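Side-chain contacts in Non-sulfated chondroitin lyase E66 (Autographa californica nucleopolyhedrovirus, PDB 3VSN), which cleaves non-sulfated chondroitin as a polysaccharide lyase and, as an envelope component of the occlusion-derived virus, plays an essential role in oral infectivity: residues Y107-G112 and T152-E157; R114-K119 and P145-N150; G287-V292 and T329-T334; Q455-I460 and G472-L477; V509-V514 and P522-R527. One frame throughout, in Å; residues are numbered along the deposited sequence.

How the contacts relate
Contacts 1 and 2 join the same two helices, 103-119 and 138-154, in the alpha-helical part of the chain; their centres lie about 10 Å apart, and contact 2 is nested inside the loop closed by contact 1. Both are buried and apolar, contact 2 adding a sulfur near a ring. Contact 3, also buried, seats a leucine from a sheet against a turn, with no direct polar bond between the segments, though Arg371 bonds to both. Contacts 4 and 5 join the facing sheets of the beta-sandwich and touch each other through Val476, which packs on Cys511 and Leu524. Contact 4 is buried, and only carbon atoms meet across it; contact 5, only partly buried, adds an arginine and a weak hydrogen bond.

Contact 1 of 5, residues Y107-G112 and T152-E157; sequences YNLING and TIVLNE
Leu155 points its side chain at helix 103-119 and ends against the backbone step between Leu109 and Ile110. Its CG stands anti to the carbonyl carbon (chi1 -63°), and the chain then runs out straight to CD1 (chi2 -176°), so this one methyl is the leading atom. It settles 4.1 Å from Leu109 CB and 4.1 Å from Ile110 N, with Ile110 CB at 4.2 Å from the same Leu155 CD1. The methyl therefore lies over the helix surface at the roots of two side chains and does not meet their tips. Leu109 reaches back in the other direction: its CB points toward the segment 152-157, and its far methyl CD1 comes to 4.4 Å from Val154 CG2, a looser touch. Leu155 CD1 thus ends on the opposite backbone, whereas Leu109 CD1 ends on the side chain of Val154. Leu155 is the first residue to leave helical angles after helix 138-154, and its own carbonyl is bonded by Thr158 OG1. Around this pair, helix 75-93 supplies Tyr88 against Leu109 and Tyr92 against Leu155, while Ala164 of helix 161-175 touches Ile110. With four buried aliphatic residues and no polar pairing between the segments, the contact between helix 103-119 and the end of helix 138-154 is apolar and non-directional, so it depends on shape fit and on keeping water out.

Contact 2 of 5, residues R114-K119 and P145-N150; sequences RIICSK and PEVFMN
Between segments 114-119 and 145-150 the nearest CA atoms are those of Ile116 and Phe148, 9.9 Å apart, a spacing that side chains must bridge; the second helix is kinked at Pro145, whose N has no bond to the preceding turn. Cys117 and Phe148 make the tighter bridge. The sulfur approaches the CE1-CZ bond of the ring obliquely, with Cys117 SG 3.6 Å from both Phe148 CE1 and CZ. From the ring centroid the sulfur is 4.7 Å away and 72° off the normal, a sulfur-aromatic contact. Phe148 leaves its helix at a slant, and its torsions (chi1 -80°, chi2 -93°) carry the far rim of the ring across to the cysteine. Next to it, Ile116 extends its CD1 to 4.4 Å from Val147 CG1, a light methyl-to-methyl touch. Within segment 114-119, Ser118 OG donates to Ile115 O at 2.8 Å. Both pairs are closed in by further helices: Trp171 of helix 161-175 packs on Cys117 and on Phe148, while Leu85 of helix 75-93 touches Ile116 and Val147 alike.

Contact 3 of 5, residues G287-V292 and T329-T334; sequences GSPEGV and TKLSKT
Leu331 is the residue that meets Ser288 and Pro289, and strand 327-331 leads up to it through Thr329, whose OG1 is hydrogen-bonded to Asn285 O, two residues before segment 287-292. At Leu331 itself, CG lies anti to the backbone N (chi1 -176°), which sends both methyls toward the loop. CD2 meets the proline ring, 3.6 Å from Pro289 CD, while Leu331 CD1 touches both Ser288 CB at 3.9 Å and Pro289 CD at 4.0 Å. The serine hydroxyl is turned elsewhere, Ser288 OG donating in the carbonyl plane to Val292 O at 2.8 Å. After the strand ends, Ser332 OG accepts from Thr334 N at 3.1 Å, and Ser332 O accepts from Arg371 NH1. Arg371 also forms a salt bridge with Glu290 and so ties both segments together. The elements are a type I beta turn, Ser288 to Gly291, laid against an antiparallel sheet strand that runs out into an ST turn.

Contact 4 of 5, residues Q455-I460 and G472-L477; sequences QLYYNI and GRVIVL
Tyr457 of strand 452-461 leans toward Val474 of strand 472-480, their CA atoms 8.8 Å apart. From CB, which points to the other strand, the side chain swings beside its own backbone N (chi1 -76°) and presents one flank of the ring. CD2 meets Val474 CG1 at 3.9 Å, and CE2 follows at 4.0 Å from that same Val474 CG1, the methyl approaching the ring obliquely. One ring face is covered by Gln455 NE2, 3.4 Å above the plane over the centre; that amide is itself held by Ser444 and Thr446. Phe442 adds an edge-to-face ring contact, and at the tip Tyr457 OH is hydrogen-bonded to Gly388 O. These strands belong to the two facing sheets of the beta-sandwich, and the tyrosine ring lies between them. Asn459 and Ile460 form a G1 beta bulge opposite Ala550, Asn459 taking positive phi (52°), and this break in alternation lets Ile460, three residues after Tyr457, face the same way. Ile460 CD1 then slants to 4.1 Å from the other methyl of Val474, CG2. Ile390 of the neighbouring strand touches both Val474 and Ile460.

Contact 5 of 5, residues V509-V514 and P522-R527; sequences VVCHRV and PSLTVR
At one border of the beta-sandwich, Arg513 and Cys511 of strand 509-513 in one sheet face Leu524, in the segment that carries strand 525-530 at the edge of the other. Leu524 reaches over the backbone of the first strand. Its CD1 lies 3.8 Å from Arg513 N and 4.3 Å from His512 C, while Cys511 SG stands off at 4.4 Å from that same Leu524 CD1. Closer to the root, Leu524 CG is 4.0 Å from Arg513 CB. Val476, on the strand 472-480 that belongs to the four-stranded sheet, touches both Cys511 and Leu524, so the leucine is packed in the seam between the sheets. Arg513 N, which Leu524 CD1 touches, donates to Glu502 OE1. The arginine runs alongside the chain from Pro522 to Leu524 with its CG anti to its own N (chi1 168°) and the rest extended as far as NE. Arg513 CD passes 3.9 Å from Ser523 CA, and Arg513 NE then gives a weak, bent hydrogen bond to Pro522 O, 3.2 Å long with an angle of 125° at the hydrogen. The carbonyl oxygen lies at the edge of the guanidinium, near its plane. Arg513 NH1 donates to Val521 O, its stronger polar partner, the carbonyl one residue before Pro522 O.

Contact 1 of 5, residues Y107-G112 and T152-E157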
# COMPACT_ATOMS: atom_id res chain seq x y z
N TYR A 107 3.63 39.11 -5.57
CA TYR A 107 2.93 39.78 -6.66
C TYR A 107 2.46 38.80 -7.72
O TYR A 107 1.33 38.88 -8.19
CB TYR A 107 3.80 40.87 -7.30
CG TYR A 107 3.22 41.41 -8.59
CD1 TYR A 107 2.25 42.41 -8.57
CD2 TYR A 107 3.61 40.89 -9.82
CE1 TYR A 107 1.69 42.89 -9.75
CE2 TYR A 107 3.06 41.36 -11.01
CZ TYR A 107 2.11 42.36 -10.96
OH TYR A 107 1.56 42.83 -12.13
N ASN A 108 3.35 37.88 -8.11
CA ASN A 108 3.00 36.89 -9.13
C ASN A 108 1.83 36.00 -8.70
O ASN A 108 0.98 35.65 -9.52
CB ASN A 108 4.22 36.05 -9.52
CG ASN A 108 5.08 36.74 -10.57
OD1 ASN A 108 4.57 37.43 -11.45
ND2 ASN A 108 6.40 36.56 -10.48
N LEU A 109 1.79 35.66 -7.42
CA LEU A 109 0.70 34.85 -6.87
C LEU A 109 -0.65 35.58 -6.90
O LEU A 109 -1.63 35.04 -7.41
CB LEU A 109 1.04 34.36 -5.45
CG LEU A 109 2.14 33.29 -5.33
CD1 LEU A 109 2.47 33.01 -3.87
CD2 LEU A 109 1.77 32.00 -6.06
N ILE A 110 -0.69 36.81 -6.38
CA ILE A 110 -1.94 37.58 -6.41
C ILE A 110 -2.37 37.90 -7.85
O ILE A 110 -3.56 37.84 -8.18
CB ILE A 110 -1.90 38.84 -5.49
CG1 ILE A 110 -3.31 39.43 -5.31
CG2 ILE A 110 -0.94 39.90 -6.02
CD1 ILE A 110 -4.26 38.55 -4.54
N ASN A 111 -1.39 38.20 -8.71
CA ASN A 111 -1.65 38.44 -10.14
C ASN A 111 -2.24 37.20 -10.81
O ASN A 111 -3.18 37.30 -11.60
CB ASN A 111 -0.37 38.87 -10.86
CG ASN A 111 -0.60 39.24 -12.31
OD1 ASN A 111 -1.51 40.01 -12.64
ND2 ASN A 111 0.23 38.70 -13.20
N GLY A 112 -1.69 36.03 -10.48
CA GLY A 112 -2.21 34.75 -10.96
C GLY A 112 -3.66 34.52 -10.57
O GLY A 112 -4.46 34.05 -11.38
N THR A 152 -4.37 32.98 -0.54
CA THR A 152 -4.88 33.87 0.51
C THR A 152 -4.11 33.71 1.84
O THR A 152 -3.70 34.70 2.44
CB THR A 152 -6.40 33.67 0.74
OG1 THR A 152 -7.10 33.94 -0.48
CG2 THR A 152 -6.92 34.61 1.83
N ILE A 153 -3.90 32.47 2.27
CA ILE A 153 -3.24 32.23 3.56
C ILE A 153 -1.75 32.56 3.53
O ILE A 153 -1.27 33.29 4.41
CB ILE A 153 -3.51 30.82 4.12
CG1 ILE A 153 -5.02 30.60 4.29
CG2 ILE A 153 -2.79 30.63 5.45
CD1 ILE A 153 -5.42 29.20 4.69
N VAL A 154 -1.00 32.06 2.55
CA VAL A 154 0.45 32.32 2.54
C VAL A 154 0.79 33.81 2.39
O VAL A 154 1.87 34.24 2.80
CB VAL A 154 1.24 31.46 1.52
CG1 VAL A 154 0.96 29.98 1.74
CG2 VAL A 154 0.96 31.87 0.08
N LEU A 155 -0.13 34.58 1.82
CA LEU A 155 0.06 36.02 1.63
C LEU A 155 -0.58 36.85 2.75
O LEU A 155 -0.70 38.07 2.62
CB LEU A 155 -0.47 36.46 0.26
CG LEU A 155 0.18 35.91 -1.01
CD1 LEU A 155 -0.43 36.55 -2.25
CD2 LEU A 155 1.69 36.10 -1.01
N ASN A 156 -0.98 36.20 3.84
CA ASN A 156 -1.77 36.85 4.89
C ASN A 156 -1.09 38.01 5.64
O ASN A 156 -1.76 38.80 6.30
CB ASN A 156 -2.38 35.84 5.87
CG ASN A 156 -1.36 35.28 6.87
OD1 ASN A 156 -0.15 35.37 6.67
ND2 ASN A 156 -1.87 34.70 7.95
N GLU A 157 0.23 38.13 5.52
CA GLU A 157 0.95 39.23 6.15
C GLU A 157 1.43 40.28 5.14
O GLU A 157 2.19 41.19 5.49
CB GLU A 157 2.09 38.70 7.03
CG GLU A 157 1.56 37.93 8.24
CD GLU A 157 2.64 37.59 9.25
OE1 GLU A 157 3.77 37.26 8.84
OE2 GLU A 157 2.33 37.64 10.46

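Contact 2 of 5, residues R114-K119 and P145-N150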
# COMPACT_ATOMS: atom_id res chain seq x y z
N ARG A 114 -5.87 36.94 -9.73
CA ARG A 114 -6.63 37.94 -10.49
C ARG A 114 -6.93 37.46 -11.91
O ARG A 114 -8.06 37.62 -12.39
CB ARG A 114 -5.85 39.26 -10.57
CG ARG A 114 -5.79 40.05 -9.28
CD ARG A 114 -4.85 41.23 -9.43
NE ARG A 114 -4.61 41.90 -8.16
CZ ARG A 114 -3.54 42.64 -7.89
NH1 ARG A 114 -2.59 42.81 -8.81
NH2 ARG A 114 -3.41 43.22 -6.70
N ILE A 115 -5.93 36.87 -12.56
CA ILE A 115 -6.09 36.36 -13.93
C ILE A 115 -7.17 35.27 -13.98
O ILE A 115 -8.05 35.30 -14.85
CB ILE A 115 -4.75 35.86 -14.53
CG1 ILE A 115 -3.79 37.04 -14.75
CG2 ILE A 115 -4.99 35.15 -15.86
CD1 ILE A 115 -2.34 36.64 -14.95
N ILE A 116 -7.13 34.32 -13.04
CA ILE A 116 -8.14 33.26 -12.96
C ILE A 116 -9.54 33.83 -12.73
O ILE A 116 -10.50 33.42 -13.39
CB ILE A 116 -7.79 32.22 -11.87
CG1 ILE A 116 -6.52 31.45 -12.26
CG2 ILE A 116 -8.94 31.24 -11.66
CD1 ILE A 116 -5.93 30.63 -11.13
N CYS A 117 -9.66 34.78 -11.80
CA CYS A 117 -10.94 35.40 -11.48
C CYS A 117 -11.57 36.12 -12.67
O CYS A 117 -12.79 36.10 -12.83
CB CYS A 117 -10.80 36.36 -10.29
SG CYS A 117 -10.56 35.50 -8.72
N SER A 118 -10.73 36.71 -13.52
CA SER A 118 -11.20 37.41 -14.72
C SER A 118 -11.70 36.45 -15.81
O SER A 118 -12.39 36.87 -16.74
CB SER A 118 -10.11 38.32 -15.28
OG SER A 118 -9.13 37.57 -15.99
N LYS A 119 -11.36 35.16 -15.69
CA LYS A 119 -11.78 34.16 -16.67
C LYS A 119 -13.05 33.41 -16.25
O LYS A 119 -13.73 32.82 -17.09
CB LYS A 119 -10.66 33.15 -16.95
CG LYS A 119 -9.39 33.75 -17.54
CD LYS A 119 -9.61 34.33 -18.93
CE LYS A 119 -8.33 34.97 -19.45
NZ LYS A 119 -8.56 35.78 -20.67
N PRO A 145 -10.47 25.73 -5.88
CA PRO A 145 -10.70 26.28 -4.54
C PRO A 145 -9.48 26.18 -3.62
O PRO A 145 -9.28 27.05 -2.77
CB PRO A 145 -11.86 25.44 -4.01
CG PRO A 145 -12.60 25.04 -5.25
CD PRO A 145 -11.51 24.74 -6.24
N GLU A 146 -8.67 25.15 -3.82
CA GLU A 146 -7.39 25.01 -3.10
C GLU A 146 -6.40 26.12 -3.45
O GLU A 146 -5.61 26.53 -2.60
CB GLU A 146 -6.78 23.62 -3.33
CG GLU A 146 -7.56 22.50 -2.64
CD GLU A 146 -7.14 21.09 -3.06
OE1 GLU A 146 -6.42 20.93 -4.07
OE2 GLU A 146 -7.56 20.14 -2.37
N VAL A 147 -6.45 26.60 -4.69
CA VAL A 147 -5.61 27.73 -5.12
C VAL A 147 -5.97 28.99 -4.34
O VAL A 147 -5.09 29.66 -3.79
CB VAL A 147 -5.73 27.99 -6.64
CG1 VAL A 147 -4.95 29.24 -7.04
CG2 VAL A 147 -5.23 26.79 -7.43
N PHE A 148 -7.27 29.30 -4.29
CA PHE A 148 -7.77 30.44 -3.52
C PHE A 148 -7.29 30.38 -2.08
O PHE A 148 -6.77 31.36 -1.54
CB PHE A 148 -9.30 30.50 -3.57
CG PHE A 148 -9.86 31.10 -4.83
CD1 PHE A 148 -10.16 32.46 -4.88
CD2 PHE A 148 -10.09 30.32 -5.95
CE1 PHE A 148 -10.68 33.03 -6.04
CE2 PHE A 148 -10.61 30.88 -7.11
CZ PHE A 148 -10.90 32.23 -7.16
N MET A 149 -7.45 29.21 -1.46
CA MET A 149 -7.08 29.01 -0.07
C MET A 149 -5.57 29.18 0.16
O MET A 149 -5.16 29.93 1.05
CB MET A 149 -7.55 27.64 0.42
CG MET A 149 -7.24 27.37 1.88
SD MET A 149 -7.88 25.78 2.42
CE MET A 149 -7.49 25.85 4.16
N ASN A 150 -4.75 28.50 -0.64
CA ASN A 150 -3.30 28.56 -0.50
C ASN A 150 -2.73 29.97 -0.69
O ASN A 150 -1.92 30.42 0.12
CB ASN A 150 -2.60 27.56 -1.43
CG ASN A 150 -2.65 26.14 -0.91
OD1 ASN A 150 -3.65 25.43 -1.07
ND2 ASN A 150 -1.55 25.70 -0.30

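Contact 3 of 5, residues G287-V292 and T329-T334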
# COMPACT_ATOMS: atom_id res chain seq x y z
N GLY A 287 2.51 0.32 4.60
CA GLY A 287 3.47 1.32 4.12
C GLY A 287 4.86 1.23 4.71
O GLY A 287 5.16 0.34 5.51
N SER A 288 5.72 2.17 4.31
CA SER A 288 7.08 2.30 4.84
C SER A 288 7.54 3.74 4.64
O SER A 288 7.03 4.43 3.75
CB SER A 288 8.04 1.33 4.14
OG SER A 288 8.21 1.67 2.78
N PRO A 289 8.50 4.21 5.46
CA PRO A 289 8.96 5.60 5.34
C PRO A 289 9.48 5.95 3.95
O PRO A 289 9.30 7.09 3.50
CB PRO A 289 10.09 5.67 6.37
CG PRO A 289 9.73 4.65 7.39
CD PRO A 289 9.14 3.52 6.60
N GLU A 290 10.08 4.99 3.26
CA GLU A 290 10.62 5.21 1.92
C GLU A 290 9.55 5.27 0.83
O GLU A 290 9.84 5.63 -0.32
CB GLU A 290 11.69 4.16 1.57
CG GLU A 290 12.97 4.24 2.40
CD GLU A 290 12.78 3.79 3.84
OE1 GLU A 290 11.98 2.86 4.09
OE2 GLU A 290 13.41 4.38 4.74
N GLY A 291 8.31 4.91 1.17
CA GLY A 291 7.21 4.93 0.21
C GLY A 291 6.97 3.60 -0.48
O GLY A 291 6.09 3.49 -1.35
N VAL A 292 7.75 2.58 -0.11
CA VAL A 292 7.57 1.23 -0.63
C VAL A 292 6.34 0.58 0.01
O VAL A 292 6.15 0.63 1.23
CB VAL A 292 8.84 0.36 -0.44
CG1 VAL A 292 8.67 -1.02 -1.07
CG2 VAL A 292 10.05 1.06 -1.05
N THR A 329 3.19 -7.76 7.42
CA THR A 329 4.13 -6.73 7.02
C THR A 329 5.18 -6.52 8.10
O THR A 329 4.86 -6.45 9.29
CB THR A 329 3.39 -5.41 6.73
OG1 THR A 329 2.51 -5.61 5.61
CG2 THR A 329 4.36 -4.27 6.40
N LYS A 330 6.44 -6.43 7.69
CA LYS A 330 7.52 -6.17 8.62
C LYS A 330 8.34 -4.99 8.15
O LYS A 330 8.74 -4.91 6.99
CB LYS A 330 8.42 -7.41 8.78
CG LYS A 330 9.64 -7.19 9.66
CD LYS A 330 10.41 -8.48 9.84
CE LYS A 330 11.82 -8.23 10.37
NZ LYS A 330 11.86 -7.80 11.80
N LEU A 331 8.57 -4.05 9.07
CA LEU A 331 9.50 -2.97 8.84
C LEU A 331 10.60 -3.07 9.89
O LEU A 331 10.33 -2.95 11.09
CB LEU A 331 8.80 -1.60 8.92
CG LEU A 331 9.70 -0.40 8.58
CD1 LEU A 331 9.97 -0.33 7.08
CD2 LEU A 331 9.10 0.90 9.09
N SER A 332 11.82 -3.30 9.43
CA SER A 332 12.97 -3.36 10.32
C SER A 332 13.91 -2.20 10.02
O SER A 332 13.60 -1.34 9.18
CB SER A 332 13.69 -4.70 10.17
OG SER A 332 14.48 -4.74 9.00
N LYS A 333 15.05 -2.17 10.70
CA LYS A 333 16.08 -1.17 10.44
C LYS A 333 16.68 -1.34 9.03
O LYS A 333 17.21 -0.38 8.47
CB LYS A 333 17.18 -1.24 11.50
CG LYS A 333 16.72 -0.84 12.90
CD LYS A 333 17.83 -0.98 13.93
CE LYS A 333 17.29 -0.72 15.33
NZ LYS A 333 18.31 -0.97 16.39
N THR A 334 16.57 -2.54 8.47
CA THR A 334 17.24 -2.86 7.20
C THR A 334 16.32 -3.13 6.01
O THR A 334 16.72 -2.95 4.86
CB THR A 334 18.22 -4.04 7.35
OG1 THR A 334 17.52 -5.20 7.84
CG2 THR A 334 19.37 -3.69 8.30

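Contact 4 of 5, residues Q455-I460 and G472-L477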
# COMPACT_ATOMS: atom_id res chain seq x y z
N GLN A 455 10.99 -18.74 2.23
CA GLN A 455 9.81 -19.04 1.42
C GLN A 455 9.81 -20.50 0.97
O GLN A 455 10.77 -20.96 0.35
CB GLN A 455 9.73 -18.12 0.19
CG GLN A 455 8.61 -18.46 -0.80
CD GLN A 455 7.21 -18.29 -0.21
OE1 GLN A 455 6.98 -17.39 0.60
NE2 GLN A 455 6.27 -19.14 -0.63
N LEU A 456 8.74 -21.21 1.31
CA LEU A 456 8.53 -22.56 0.82
C LEU A 456 7.17 -22.63 0.14
O LEU A 456 6.15 -22.30 0.74
CB LEU A 456 8.59 -23.59 1.96
CG LEU A 456 8.10 -25.02 1.66
CD1 LEU A 456 8.98 -25.73 0.64
CD2 LEU A 456 7.98 -25.84 2.93
N TYR A 457 7.15 -23.06 -1.12
CA TYR A 457 5.91 -23.46 -1.77
C TYR A 457 5.93 -24.98 -1.85
O TYR A 457 6.95 -25.56 -2.23
CB TYR A 457 5.82 -22.94 -3.20
CG TYR A 457 5.48 -21.48 -3.40
CD1 TYR A 457 4.20 -20.98 -3.13
CD2 TYR A 457 6.42 -20.61 -3.94
CE1 TYR A 457 3.89 -19.64 -3.36
CE2 TYR A 457 6.12 -19.28 -4.18
CZ TYR A 457 4.86 -18.80 -3.89
OH TYR A 457 4.58 -17.47 -4.13
N TYR A 458 4.83 -25.61 -1.48
CA TYR A 458 4.66 -27.04 -1.75
C TYR A 458 3.24 -27.31 -2.25
O TYR A 458 2.37 -26.43 -2.16
CB TYR A 458 5.01 -27.89 -0.52
CG TYR A 458 4.07 -27.74 0.65
CD1 TYR A 458 4.30 -26.79 1.64
CD2 TYR A 458 2.95 -28.57 0.79
CE1 TYR A 458 3.45 -26.66 2.73
CE2 TYR A 458 2.09 -28.45 1.87
CZ TYR A 458 2.34 -27.49 2.84
OH TYR A 458 1.48 -27.37 3.91
N ASN A 459 3.02 -28.51 -2.78
CA ASN A 459 1.76 -28.86 -3.43
C ASN A 459 1.33 -27.84 -4.49
O ASN A 459 0.15 -27.50 -4.61
CB ASN A 459 0.64 -29.07 -2.39
CG ASN A 459 0.87 -30.30 -1.52
OD1 ASN A 459 1.81 -31.06 -1.72
ND2 ASN A 459 -0.00 -30.49 -0.55
N ILE A 460 2.32 -27.33 -5.24
CA ILE A 460 2.05 -26.46 -6.39
C ILE A 460 1.38 -27.31 -7.47
O ILE A 460 1.92 -28.36 -7.87
CB ILE A 460 3.33 -25.84 -6.97
CG1 ILE A 460 4.05 -24.96 -5.93
CG2 ILE A 460 3.02 -25.03 -8.23
CD1 ILE A 460 5.46 -24.58 -6.34
N GLY A 472 7.12 -25.35 -15.30
CA GLY A 472 6.91 -24.11 -14.56
C GLY A 472 8.21 -23.69 -13.88
O GLY A 472 9.22 -24.38 -13.98
N ARG A 473 8.18 -22.55 -13.21
CA ARG A 473 9.34 -22.08 -12.45
C ARG A 473 8.92 -21.11 -11.36
O ARG A 473 7.94 -20.38 -11.51
CB ARG A 473 10.39 -21.42 -13.34
CG ARG A 473 9.82 -20.52 -14.43
CD ARG A 473 9.80 -21.24 -15.76
NE ARG A 473 11.16 -21.48 -16.22
CZ ARG A 473 11.53 -22.44 -17.07
NH1 ARG A 473 10.63 -23.28 -17.57
NH2 ARG A 473 12.80 -22.55 -17.41
N VAL A 474 9.67 -21.13 -10.27
CA VAL A 474 9.43 -20.21 -9.16
C VAL A 474 10.57 -19.21 -9.16
O VAL A 474 11.75 -19.60 -9.09
CB VAL A 474 9.36 -20.95 -7.82
CG1 VAL A 474 9.10 -19.97 -6.68
CG2 VAL A 474 8.27 -22.02 -7.86
N ILE A 475 10.23 -17.93 -9.26
CA ILE A 475 11.24 -16.88 -9.30
C ILE A 475 11.83 -16.68 -7.90
O ILE A 475 11.10 -16.50 -6.92
CB ILE A 475 10.65 -15.56 -9.84
CG1 ILE A 475 10.14 -15.77 -11.27
CG2 ILE A 475 11.69 -14.43 -9.80
CD1 ILE A 475 9.41 -14.58 -11.86
N VAL A 476 13.16 -16.74 -7.83
CA VAL A 476 13.88 -16.50 -6.58
C VAL A 476 14.38 -15.04 -6.54
O VAL A 476 14.23 -14.36 -5.52
CB VAL A 476 15.05 -17.51 -6.41
CG1 VAL A 476 15.89 -17.18 -5.19
CG2 VAL A 476 14.50 -18.93 -6.32
N LEU A 477 14.98 -14.59 -7.64
CA LEU A 477 15.45 -13.21 -7.77
C LEU A 477 15.16 -12.73 -9.18
O LEU A 477 15.29 -13.49 -10.14
CB LEU A 477 16.96 -13.10 -7.53
CG LEU A 477 17.57 -12.39 -6.31
CD1 LEU A 477 19.01 -12.00 -6.62
CD2 LEU A 477 16.78 -11.18 -5.82

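Contact 5 of 5, residues V509-V514 and P522-R527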
# COMPACT_ATOMS: atom_id res chain seq x y z
N VAL A 509 19.88 -7.19 -1.89
CA VAL A 509 19.23 -8.43 -1.47
C VAL A 509 20.00 -9.62 -2.05
O VAL A 509 20.40 -9.60 -3.21
CB VAL A 509 17.75 -8.47 -1.89
CG1 VAL A 509 17.10 -9.79 -1.48
CG2 VAL A 509 16.98 -7.31 -1.28
N VAL A 510 20.20 -10.65 -1.23
CA VAL A 510 20.97 -11.83 -1.60
C VAL A 510 20.07 -13.06 -1.50
O VAL A 510 19.31 -13.20 -0.54
CB VAL A 510 22.19 -11.99 -0.66
CG1 VAL A 510 23.06 -13.17 -1.09
CG2 VAL A 510 23.01 -10.71 -0.63
N CYS A 511 20.16 -13.96 -2.49
CA CYS A 511 19.34 -15.18 -2.49
C CYS A 511 20.13 -16.46 -2.24
O CYS A 511 21.32 -16.55 -2.58
CB CYS A 511 18.53 -15.29 -3.79
SG CYS A 511 19.49 -15.71 -5.27
N HIS A 512 19.46 -17.44 -1.63
CA HIS A 512 19.99 -18.77 -1.35
C HIS A 512 18.91 -19.80 -1.50
O HIS A 512 17.75 -19.54 -1.18
CB HIS A 512 20.55 -18.84 0.07
CG HIS A 512 21.74 -17.95 0.31
ND1 HIS A 512 23.00 -18.32 -0.01
CD2 HIS A 512 21.83 -16.68 0.86
CE1 HIS A 512 23.85 -17.33 0.32
NE2 HIS A 512 23.13 -16.32 0.85
N ARG A 513 19.28 -20.98 -1.99
CA ARG A 513 18.39 -22.14 -1.97
C ARG A 513 18.36 -22.69 -0.55
O ARG A 513 19.38 -22.66 0.15
CB ARG A 513 18.89 -23.19 -2.97
CG ARG A 513 18.23 -24.57 -2.89
CD ARG A 513 18.80 -25.50 -3.96
NE ARG A 513 18.27 -26.86 -3.82
CZ ARG A 513 18.85 -27.82 -3.10
NH1 ARG A 513 18.29 -29.02 -3.03
NH2 ARG A 513 20.00 -27.59 -2.46
N VAL A 514 17.20 -23.16 -0.10
CA VAL A 514 17.08 -23.80 1.21
C VAL A 514 16.65 -25.26 1.01
O VAL A 514 15.48 -25.54 0.73
CB VAL A 514 16.08 -23.06 2.14
CG1 VAL A 514 15.96 -23.77 3.48
CG2 VAL A 514 16.51 -21.61 2.35
N PRO A 522 14.48 -27.66 -6.18
CA PRO A 522 15.34 -27.56 -7.36
C PRO A 522 16.52 -26.62 -7.12
O PRO A 522 16.46 -25.77 -6.23
CB PRO A 522 14.41 -26.96 -8.42
CG PRO A 522 13.03 -27.30 -7.96
CD PRO A 522 13.11 -27.18 -6.47
N SER A 523 17.57 -26.79 -7.91
CA SER A 523 18.71 -25.88 -7.84
C SER A 523 18.33 -24.52 -8.44
O SER A 523 17.32 -24.39 -9.13
CB SER A 523 19.92 -26.48 -8.55
OG SER A 523 19.82 -26.35 -9.95
N LEU A 524 19.15 -23.51 -8.14
CA LEU A 524 18.98 -22.18 -8.71
C LEU A 524 19.61 -22.13 -10.10
O LEU A 524 20.75 -22.54 -10.28
CB LEU A 524 19.63 -21.13 -7.82
CG LEU A 524 19.21 -21.05 -6.34
CD1 LEU A 524 20.06 -20.02 -5.61
CD2 LEU A 524 17.73 -20.72 -6.20
N THR A 525 18.84 -21.64 -11.07
CA THR A 525 19.32 -21.48 -12.43
C THR A 525 18.96 -20.09 -12.95
O THR A 525 18.05 -19.45 -12.43
CB THR A 525 18.76 -22.57 -13.38
OG1 THR A 525 17.34 -22.64 -13.24
CG2 THR A 525 19.38 -23.93 -13.07
N VAL A 526 19.70 -19.65 -13.97
CA VAL A 526 19.57 -18.29 -14.51
C VAL A 526 18.93 -18.32 -15.89
O VAL A 526 19.29 -19.14 -16.74
CB VAL A 526 20.95 -17.60 -14.59
CG1 VAL A 526 20.84 -16.22 -15.24
CG2 VAL A 526 21.56 -17.47 -13.20
N ARG A 527 17.98 -17.41 -16.13
CA ARG A 527 17.29 -17.31 -17.41
C ARG A 527 16.75 -15.90 -17.64
O ARG A 527 16.37 -15.23 -16.68
CB ARG A 527 16.14 -18.32 -17.47
CG ARG A 527 15.42 -18.42 -18.80
CD ARG A 527 14.31 -19.46 -18.75
NE ARG A 527 13.28 -19.10 -17.78
CZ ARG A 527 12.22 -18.35 -18.05
NH1 ARG A 527 12.01 -17.87 -19.27
NH2 ARG A 527 11.35 -18.08 -17.08